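Local coordinates for 3-keto-5-aminohexanoate cleavage protein (Burkholderia xenovorans LB400, PDB 3E02) that probably cleaves 3-keto-5-aminohexanoate or a related beta-keto acid, as a zinc-dependent TIM-barrel enzyme of the BKACE family, at residues Asn113-Ser122 / Leu140-Thr151; Pro61-Leu72 / Ile85-Met93. All coordinates share one frame; numbering follows the deposited sequence.

Contact 1 (Asn113-Ser122 / Leu140-Thr151); sequences NMGSLNFNIS and LAGTRDFILSNT. With EDO (1,2-ethanediol), chain K.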
loop_
_atom_site.group_PDB
_atom_site.type_symbol
_atom_site.label_atom_id
_atom_site.label_comp_id
_atom_site.label_asym_id
_atom_site.label_seq_id
_atom_site.Cartn_x
_atom_site.Cartn_y
_atom_site.Cartn_z
ATOM N N ASN A 113 -14.459 -20.573 8.262
ATOM C CA ASN A 113 -13.374 -19.791 8.856
ATOM C C ASN A 113 -12.043 -20.298 8.297
ATOM O O ASN A 113 -11.761 -21.496 8.384
ATOM C CB ASN A 113 -13.478 -19.866 10.364
ATOM C CG ASN A 113 -14.775 -19.238 10.865
ATOM O OD1 ASN A 113 -14.973 -18.044 10.713
ATOM N ND2 ASN A 113 -15.687 -20.062 11.403
HETATM N N MSE A 114 -11.259 -19.385 7.706
HETATM C CA MSE A 114 -10.042 -19.759 6.938
HETATM C C MSE A 114 -8.705 -19.862 7.669
HETATM O O MSE A 114 -7.663 -20.021 7.038
HETATM C CB MSE A 114 -9.937 -18.881 5.679
HETATM C CG MSE A 114 -10.996 -19.183 4.629
HETATM SE SE MSE A 114 -11.070 -21.066 4.134
HETATM C CE MSE A 114 -9.311 -21.334 3.703
ATOM N N GLY A 115 -8.728 -19.842 8.989
ATOM C CA GLY A 115 -7.492 -20.020 9.739
ATOM C C GLY A 115 -7.727 -20.021 11.219
ATOM O O GLY A 115 -8.806 -19.636 11.679
ATOM N N SER A 116 -6.733 -20.494 11.955
ATOM C CA SER A 116 -6.796 -20.530 13.412
ATOM C C SER A 116 -6.241 -19.218 13.927
ATOM O O SER A 116 -5.220 -18.722 13.423
ATOM C CB SER A 116 -6.001 -21.706 13.976
ATOM O OG SER A 116 -6.487 -22.942 13.487
ATOM N N LEU A 117 -6.926 -18.614 14.889
ATOM C CA LEU A 117 -6.442 -17.388 15.503
ATOM C C LEU A 117 -6.890 -17.236 16.942
ATOM O O LEU A 117 -7.938 -17.767 17.329
ATOM C CB LEU A 117 -6.953 -16.155 14.730
ATOM C CG LEU A 117 -8.469 -15.843 14.693
ATOM C CD1 LEU A 117 -8.748 -14.352 14.495
ATOM C CD2 LEU A 117 -9.192 -16.686 13.638
ATOM N N ASN A 118 -6.131 -16.450 17.698
ATOM C CA ASN A 118 -6.586 -15.980 19.012
ATOM C C ASN A 118 -7.878 -15.186 18.747
ATOM O O ASN A 118 -7.975 -14.493 17.735
ATOM C CB ASN A 118 -5.564 -15.050 19.665
ATOM C CG ASN A 118 -4.310 -15.766 20.109
ATOM O OD1 ASN A 118 -4.278 -16.996 20.194
ATOM N ND2 ASN A 118 -3.271 -14.996 20.424
ATOM N N PHE A 119 -8.880 -15.352 19.602
ATOM C CA PHE A 119 -10.181 -14.685 19.408
ATOM C C PHE A 119 -10.565 -14.206 20.805
ATOM O O PHE A 119 -11.256 -14.905 21.536
ATOM C CB PHE A 119 -11.187 -15.669 18.791
ATOM C CG PHE A 119 -12.329 -15.000 18.082
ATOM C CD1 PHE A 119 -13.214 -14.166 18.776
ATOM C CD2 PHE A 119 -12.536 -15.208 16.714
ATOM C CE1 PHE A 119 -14.272 -13.525 18.109
ATOM C CE2 PHE A 119 -13.592 -14.576 16.038
ATOM C CZ PHE A 119 -14.461 -13.740 16.737
ATOM N N ASN A 120 -10.086 -13.011 21.146
ATOM C CA ASN A 120 -10.176 -12.435 22.478
ATOM C C ASN A 120 -11.253 -11.348 22.586
ATOM O O ASN A 120 -11.068 -10.228 22.104
ATOM C CB ASN A 120 -8.784 -11.883 22.860
ATOM C CG ASN A 120 -8.679 -11.433 24.325
ATOM O OD1 ASN A 120 -9.657 -11.463 25.083
ATOM N ND2 ASN A 120 -7.473 -11.013 24.724
ATOM N N ILE A 121 -12.372 -11.691 23.226
ATOM C CA ILE A 121 -13.481 -10.736 23.470
ATOM C C ILE A 121 -13.615 -10.401 24.969
ATOM O O ILE A 121 -14.631 -9.825 25.393
ATOM C CB ILE A 121 -14.822 -11.249 22.862
ATOM C CG1 ILE A 121 -15.270 -12.589 23.487
ATOM C CG2 ILE A 121 -14.671 -11.363 21.341
ATOM C CD1 ILE A 121 -16.582 -13.083 22.981
ATOM N N SER A 122 -12.580 -10.732 25.755
ATOM C CA SER A 122 -12.577 -10.541 27.208
ATOM C C SER A 122 -12.687 -9.093 27.675
ATOM O O SER A 122 -13.239 -8.845 28.741
ATOM C CB SER A 122 -11.320 -11.170 27.820
ATOM O OG SER A 122 -10.146 -10.458 27.443
ATOM N N LEU A 140 -16.751 -14.756 28.333
ATOM C CA LEU A 140 -15.914 -13.650 27.862
ATOM C C LEU A 140 -14.472 -13.744 28.393
ATOM O O LEU A 140 -13.514 -13.633 27.617
ATOM C CB LEU A 140 -16.544 -12.299 28.240
ATOM C CG LEU A 140 -17.933 -11.999 27.656
ATOM C CD1 LEU A 140 -18.546 -10.762 28.339
ATOM C CD2 LEU A 140 -17.936 -11.843 26.140
ATOM N N ALA A 141 -14.335 -13.970 29.700
ATOM C CA ALA A 141 -13.018 -14.092 30.367
ATOM C C ALA A 141 -12.187 -15.250 29.807
ATOM O O ALA A 141 -10.989 -15.100 29.573
ATOM C CB ALA A 141 -13.193 -14.227 31.880
ATOM N N GLY A 142 -12.845 -16.374 29.539
ATOM C CA GLY A 142 -12.213 -17.554 28.967
ATOM C C GLY A 142 -11.611 -17.354 27.583
ATOM O O GLY A 142 -10.761 -18.150 27.172
ATOM N N THR A 143 -12.013 -16.290 26.869
ATOM C CA THR A 143 -11.469 -16.010 25.542
ATOM C C THR A 143 -10.026 -15.489 25.551
ATOM O O THR A 143 -9.390 -15.486 24.489
ATOM C CB THR A 143 -12.394 -15.177 24.655
ATOM O OG1 THR A 143 -12.508 -13.838 25.148
ATOM C CG2 THR A 143 -13.774 -15.865 24.518
ATOM N N ARG A 144 -9.503 -15.073 26.718
ATOM C CA ARG A 144 -8.099 -14.659 26.835
ATOM C C ARG A 144 -7.176 -15.827 26.486
ATOM O O ARG A 144 -6.091 -15.616 25.973
ATOM C CB ARG A 144 -7.759 -14.166 28.247
ATOM C CG ARG A 144 -8.487 -12.926 28.697
ATOM C CD ARG A 144 -8.181 -12.599 30.150
ATOM N NE ARG A 144 -8.883 -13.487 31.086
ATOM C CZ ARG A 144 -8.583 -13.638 32.377
ATOM N NH1 ARG A 144 -7.602 -12.939 32.963
ATOM N NH2 ARG A 144 -9.295 -14.500 33.106
ATOM N N ASP A 145 -7.625 -17.050 26.780
ATOM C CA ASP A 145 -6.855 -18.260 26.518
ATOM C C ASP A 145 -7.527 -19.130 25.448
ATOM O O ASP A 145 -7.428 -20.352 25.501
ATOM C CB ASP A 145 -6.705 -19.025 27.848
ATOM C CG ASP A 145 -5.663 -20.132 27.794
ATOM O OD1 ASP A 145 -4.704 -20.049 27.005
ATOM O OD2 ASP A 145 -5.834 -21.111 28.534
ATOM N N PHE A 146 -8.154 -18.504 24.450
ATOM C CA PHE A 146 -8.921 -19.202 23.428
ATOM C C PHE A 146 -8.380 -18.985 22.021
ATOM O O PHE A 146 -7.974 -17.876 21.679
ATOM C CB PHE A 146 -10.365 -18.721 23.471
ATOM C CG PHE A 146 -11.255 -19.315 22.409
ATOM C CD1 PHE A 146 -11.630 -20.652 22.460
ATOM C CD2 PHE A 146 -11.732 -18.531 21.361
ATOM C CE1 PHE A 146 -12.456 -21.200 21.467
ATOM C CE2 PHE A 146 -12.556 -19.070 20.379
ATOM C CZ PHE A 146 -12.921 -20.409 20.439
ATOM N N ILE A 147 -8.433 -20.055 21.222
ATOM C CA ILE A 147 -8.069 -20.046 19.806
ATOM C C ILE A 147 -9.302 -20.524 19.039
ATOM O O ILE A 147 -9.852 -21.584 19.359
ATOM C CB ILE A 147 -6.897 -21.012 19.498
ATOM C CG1 ILE A 147 -5.639 -20.638 20.297
ATOM C CG2 ILE A 147 -6.579 -21.015 17.982
ATOM C CD1 ILE A 147 -4.547 -21.702 20.257
ATOM N N LEU A 148 -9.751 -19.745 18.060
ATOM C CA LEU A 148 -10.822 -20.176 17.157
ATOM C C LEU A 148 -10.069 -21.110 16.196
ATOM O O LEU A 148 -9.315 -20.652 15.337
ATOM C CB LEU A 148 -11.467 -19.003 16.422
ATOM C CG LEU A 148 -12.607 -19.382 15.467
ATOM C CD1 LEU A 148 -13.811 -19.920 16.259
ATOM C CD2 LEU A 148 -13.009 -18.199 14.612
ATOM N N SER A 149 -10.247 -22.410 16.383
ATOM C CA SER A 149 -9.482 -23.430 15.651
ATOM C C SER A 149 -10.012 -23.728 14.260
ATOM O O SER A 149 -11.162 -24.064 14.121
ATOM C CB SER A 149 -9.462 -24.736 16.447
ATOM O OG SER A 149 -8.688 -25.734 15.777
ATOM N N ASN A 150 -9.167 -23.610 13.232
ATOM C CA ASN A 150 -9.507 -24.012 11.853
ATOM C C ASN A 150 -8.206 -24.469 11.184
ATOM O O ASN A 150 -7.640 -23.769 10.366
ATOM C CB ASN A 150 -10.149 -22.868 11.055
ATOM C CG ASN A 150 -11.388 -22.334 11.702
ATOM O OD1 ASN A 150 -12.415 -22.985 11.653
ATOM N ND2 ASN A 150 -11.300 -21.152 12.335
ATOM N N THR A 151 -7.738 -25.658 11.560
ATOM C CA THR A 151 -6.504 -26.208 11.005
ATOM C C THR A 151 -6.731 -26.575 9.544
ATOM O O THR A 151 -7.880 -26.642 9.093
ATOM C CB THR A 151 -6.000 -27.433 11.780
ATOM O OG1 THR A 151 -6.909 -28.519 11.597
ATOM C CG2 THR A 151 -5.814 -27.133 13.273
HETATM C C1 EDO K . -0.799 -19.873 30.449
HETATM O O1 EDO K . -0.261 -21.184 30.205
HETATM C C2 EDO K . -2.166 -19.666 29.808
HETATM O O2 EDO K . -2.822 -20.882 29.427
HETATM O O HOH W 1 -13.106 -24.066 9.323
#
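The ring of Phe146 turns its edge to the backbone O of Phe119, near the ring plane, while CB of Phe119 packs 3.9 Å from CD2 of Phe146. The Phe119 ring runs beside Leu148, whose methyl CD2 reaches ring atom CD2 of Phe119 at 3.7 Å. A third flat group, the amide of Asn150, has one face covered by CB and the backbone O of Asn113 and donates from ND2 to Gly115 O at 3.0 Å, that oxygen lying in the amide plane but ND2 well above the carbonyl plane. In this excursion after barrel strand 109-113, an antiparallel strand pair fills the middle, Leu117 and Leu148 exchanging two backbone bonds. Asn150 N gives a straight bond (165°) to Ser116 OG, a hydroxyl small enough to sit against the backbone. Beyond the strands, Thr143 OG1, set between its backbone N and carbonyl carbon (chi1 69°), accepts from Ile121 N at 2.9 Å and donates to Leu140 O; a hydroxyl can do both. Asn120 OD1 accepts from Ser122 N, making an Asx turn, and from Ser122 OG. Side-chain amides and hydroxyls thus extend the bonding past both ends of the strand pair, and Ser116 OG also bonds Asn118 of the second subunit.

Contact 2 (Pro61-Leu72 / Ile85-Met93); sequences PSQDPDLFMRFL and ITTGGGLGM
Gln63, Met93 and Ile85 carry the joint between these segments. Gln63 bends at chi2 (-71°), which turns its amide toward the loop after strand 82-85; NE2 donates to Thr86 O at 3.1 Å, coming from above the carbonyl plane, with the oxygen close to the amide plane. Its OE1 lies 3.4 Å from methyl CG2 of Thr86, and its CG and CD pass 3.8 Å from Gly89 CA, close because glycine has no side chain there. Selenomethionine Met93 crosses Gln63 at about a right angle, its SE 3.3 Å from CG of Gln63. Extended beyond CG, its long flexible chain carries CE on to the backbone of Pro61, 3.3 Å from the O, while CB of Pro61 packs on Gly90 CA. Ile85 supplies the apolar end: CD1 meets Leu72 CD2 tip to tip, and CG2 lies 3.9 Å from Phe68 CE2, the two side chains sliding past each other. Thr86 OG1 accepts from the N of both Gly88 and Gly89, and its side chain lies beside zinc ligands His50 and His52. The Gln63 amide bond, with a weak second one to Arg98 O, helps hold the Thr86 backbone close to the zinc site, consistent with a second-shell position.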
loop_
_atom_site.group_PDB
_atom_site.type_symbol
_atom_site.label_atom_id
_atom_site.label_comp_id
_atom_site.label_asym_id
_atom_site.label_seq_id
_atom_site.Cartn_x
_atom_site.Cartn_y
_atom_site.Cartn_z
ATOM N N PRO A 61 -24.666 -19.429 23.433
ATOM C CA PRO A 61 -24.548 -20.002 22.082
ATOM C C PRO A 61 -24.789 -21.510 22.026
ATOM O O PRO A 61 -24.385 -22.226 22.941
ATOM C CB PRO A 61 -23.102 -19.691 21.705
ATOM C CG PRO A 61 -22.821 -18.423 22.387
ATOM C CD PRO A 61 -23.487 -18.592 23.736
ATOM N N SER A 62 -25.485 -21.962 20.991
ATOM C CA SER A 62 -25.774 -23.380 20.795
ATOM C C SER A 62 -25.734 -23.742 19.317
ATOM O O SER A 62 -26.283 -23.004 18.499
ATOM C CB SER A 62 -27.158 -23.701 21.338
ATOM O OG SER A 62 -27.569 -25.001 20.963
ATOM N N GLN A 63 -25.092 -24.872 18.997
ATOM C CA GLN A 63 -25.092 -25.438 17.636
ATOM C C GLN A 63 -25.999 -26.677 17.565
ATOM O O GLN A 63 -25.769 -27.575 16.767
ATOM C CB GLN A 63 -23.664 -25.731 17.142
ATOM C CG GLN A 63 -22.859 -24.520 16.643
ATOM C CD GLN A 63 -23.347 -23.956 15.321
ATOM O OE1 GLN A 63 -24.351 -23.237 15.278
ATOM N NE2 GLN A 63 -22.621 -24.242 14.242
ATOM N N ASP A 64 -27.068 -26.683 18.365
ATOM C CA ASP A 64 -28.037 -27.754 18.367
ATOM C C ASP A 64 -28.860 -27.600 17.076
ATOM O O ASP A 64 -29.543 -26.583 16.922
ATOM C CB ASP A 64 -28.948 -27.635 19.604
ATOM C CG ASP A 64 -29.949 -28.766 19.729
ATOM O OD1 ASP A 64 -30.012 -29.668 18.861
ATOM O OD2 ASP A 64 -30.689 -28.752 20.733
ATOM N N PRO A 65 -28.805 -28.594 16.155
ATOM C CA PRO A 65 -29.624 -28.505 14.929
ATOM C C PRO A 65 -31.133 -28.347 15.182
ATOM O O PRO A 65 -31.811 -27.728 14.371
ATOM C CB PRO A 65 -29.333 -29.833 14.210
ATOM C CG PRO A 65 -28.048 -30.293 14.763
ATOM C CD PRO A 65 -28.043 -29.861 16.181
ATOM N N ASP A 66 -31.645 -28.898 16.289
ATOM C CA ASP A 66 -33.065 -28.754 16.652
ATOM C C ASP A 66 -33.492 -27.294 16.838
ATOM O O ASP A 66 -34.629 -26.954 16.497
ATOM C CB ASP A 66 -33.416 -29.556 17.922
ATOM C CG ASP A 66 -33.274 -31.076 17.742
ATOM O OD1 ASP A 66 -33.168 -31.571 16.591
ATOM O OD2 ASP A 66 -33.280 -31.780 18.778
ATOM N N LEU A 67 -32.603 -26.455 17.387
ATOM C CA LEU A 67 -32.866 -25.012 17.533
ATOM C C LEU A 67 -32.899 -24.343 16.164
ATOM O O LEU A 67 -33.764 -23.501 15.921
ATOM C CB LEU A 67 -31.834 -24.309 18.437
ATOM C CG LEU A 67 -31.962 -24.577 19.931
ATOM C CD1 LEU A 67 -30.788 -23.954 20.671
ATOM C CD2 LEU A 67 -33.307 -24.045 20.454
ATOM N N PHE A 68 -31.960 -24.711 15.285
ATOM C CA PHE A 68 -31.965 -24.226 13.895
ATOM C C PHE A 68 -33.265 -24.586 13.167
ATOM O O PHE A 68 -33.831 -23.747 12.467
ATOM C CB PHE A 68 -30.749 -24.719 13.109
ATOM C CG PHE A 68 -29.497 -23.960 13.401
ATOM C CD1 PHE A 68 -28.681 -24.309 14.466
ATOM C CD2 PHE A 68 -29.124 -22.882 12.596
ATOM C CE1 PHE A 68 -27.498 -23.596 14.737
ATOM C CE2 PHE A 68 -27.957 -22.167 12.849
ATOM C CZ PHE A 68 -27.140 -22.523 13.924
HETATM N N MSE A 69 -33.774 -25.804 13.385
HETATM C CA MSE A 69 -35.057 -26.227 12.785
HETATM C C MSE A 69 -36.286 -25.497 13.329
HETATM O O MSE A 69 -37.368 -25.637 12.752
HETATM C CB MSE A 69 -35.227 -27.749 12.839
HETATM C CG MSE A 69 -34.185 -28.473 12.007
HETATM SE SE MSE A 69 -34.116 -27.843 10.138
HETATM C CE MSE A 69 -32.338 -28.391 9.773
ATOM N N ARG A 70 -36.123 -24.732 14.417
ATOM C CA ARG A 70 -37.186 -23.868 14.952
ATOM C C ARG A 70 -37.193 -22.463 14.318
ATOM O O ARG A 70 -38.106 -21.679 14.598
ATOM C CB ARG A 70 -37.132 -23.812 16.474
ATOM C CG ARG A 70 -37.534 -25.141 17.117
ATOM C CD ARG A 70 -37.099 -25.279 18.570
ATOM N NE ARG A 70 -37.609 -24.214 19.432
ATOM C CZ ARG A 70 -37.345 -24.089 20.733
ATOM N NH1 ARG A 70 -36.560 -24.966 21.371
ATOM N NH2 ARG A 70 -37.864 -23.056 21.400
ATOM N N PHE A 71 -36.186 -22.134 13.494
ATOM C CA PHE A 71 -36.203 -20.886 12.706
ATOM C C PHE A 71 -35.952 -21.011 11.191
ATOM O O PHE A 71 -36.452 -20.164 10.441
ATOM C CB PHE A 71 -35.351 -19.768 13.332
ATOM C CG PHE A 71 -33.893 -20.096 13.556
ATOM C CD1 PHE A 71 -32.966 -19.997 12.514
ATOM C CD2 PHE A 71 -33.417 -20.380 14.841
ATOM C CE1 PHE A 71 -31.592 -20.237 12.739
ATOM C CE2 PHE A 71 -32.044 -20.613 15.080
ATOM C CZ PHE A 71 -31.133 -20.544 14.030
ATOM N N LEU A 72 -35.217 -22.031 10.734
ATOM C CA LEU A 72 -34.938 -22.186 9.286
ATOM C C LEU A 72 -36.190 -22.361 8.402
ATOM O O LEU A 72 -36.375 -21.567 7.462
ATOM C CB LEU A 72 -33.870 -23.266 9.012
ATOM C CG LEU A 72 -32.446 -22.968 9.493
ATOM C CD1 LEU A 72 -31.537 -24.178 9.282
ATOM C CD2 LEU A 72 -31.855 -21.729 8.825
ATOM N N ILE A 85 -25.619 -20.602 7.177
ATOM C CA ILE A 85 -25.444 -21.263 8.477
ATOM C C ILE A 85 -23.988 -21.201 8.949
ATOM O O ILE A 85 -23.046 -21.522 8.192
ATOM C CB ILE A 85 -25.889 -22.763 8.439
ATOM C CG1 ILE A 85 -27.305 -22.921 7.856
ATOM C CG2 ILE A 85 -25.812 -23.397 9.842
ATOM C CD1 ILE A 85 -28.393 -22.123 8.574
ATOM N N THR A 86 -23.804 -20.805 10.209
ATOM C CA THR A 86 -22.483 -20.736 10.787
ATOM C C THR A 86 -21.908 -22.140 11.012
ATOM O O THR A 86 -22.637 -23.084 11.346
ATOM C CB THR A 86 -22.459 -19.988 12.152
ATOM O OG1 THR A 86 -21.106 -19.898 12.608
ATOM C CG2 THR A 86 -23.306 -20.702 13.212
ATOM N N THR A 87 -20.618 -22.273 10.726
ATOM C CA THR A 87 -19.844 -23.448 11.118
ATOM C C THR A 87 -18.797 -22.995 12.161
ATOM O O THR A 87 -17.906 -23.761 12.469
ATOM C CB THR A 87 -19.161 -24.145 9.939
ATOM O OG1 THR A 87 -18.144 -23.299 9.413
ATOM C CG2 THR A 87 -20.169 -24.512 8.849
ATOM N N GLY A 88 -18.913 -21.752 12.653
ATOM C CA GLY A 88 -18.073 -21.181 13.707
ATOM C C GLY A 88 -18.789 -21.447 15.021
ATOM O O GLY A 88 -18.214 -22.013 15.946
ATOM N N GLY A 89 -20.060 -21.056 15.082
ATOM C CA GLY A 89 -20.894 -21.270 16.250
ATOM C C GLY A 89 -20.395 -20.500 17.463
ATOM O O GLY A 89 -19.898 -19.363 17.340
ATOM N N GLY A 90 -20.582 -21.108 18.632
ATOM C CA GLY A 90 -20.122 -20.575 19.897
ATOM C C GLY A 90 -18.657 -20.882 20.166
ATOM O O GLY A 90 -18.156 -21.985 19.838
ATOM N N LEU A 91 -17.973 -19.921 20.793
ATOM C CA LEU A 91 -16.555 -20.073 21.121
ATOM C C LEU A 91 -16.408 -21.188 22.167
ATOM O O LEU A 91 -17.125 -21.183 23.175
ATOM C CB LEU A 91 -15.956 -18.750 21.629
ATOM C CG LEU A 91 -16.063 -17.514 20.726
ATOM C CD1 LEU A 91 -15.302 -16.340 21.347
ATOM C CD2 LEU A 91 -15.555 -17.771 19.313
ATOM N N GLY A 92 -15.537 -22.162 21.880
ATOM C CA GLY A 92 -15.288 -23.315 22.756
ATOM C C GLY A 92 -15.883 -24.641 22.285
ATOM O O GLY A 92 -15.618 -25.689 22.903
HETATM N N MSE A 93 -16.684 -24.613 21.213
HETATM C CA MSE A 93 -17.313 -25.835 20.667
HETATM C C MSE A 93 -16.339 -26.634 19.821
HETATM O O MSE A 93 -15.441 -26.063 19.206
HETATM C CB MSE A 93 -18.523 -25.486 19.802
HETATM C CG MSE A 93 -19.629 -24.836 20.580
HETATM SE SE MSE A 93 -21.131 -24.461 19.428
HETATM C CE MSE A 93 -22.280 -23.565 20.768
#

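In the fold
Contact 2 closes before contact 1 opens along the chain, and their centres lie about 18 Å apart within one TIM-barrel domain. Contact 2 sets the segment following strand 48-54 against the loop leaving strand 82-85; contact 1 folds the excursion after the next parallel strand, 109-113, into a two-stranded antiparallel sheet. Helix 95-105 joins these neighbouring barrel strands, and its Arg98 bonds to Thr87 O of contact 2 and to Ser149 and Asn150 of contact 1. The contacts also meet directly: Phe146 and Thr143 pack on Leu91, and Asn113 on Gly88. Together they build adjoining loops beside the zinc site, while contact 1 alone reaches the second subunit.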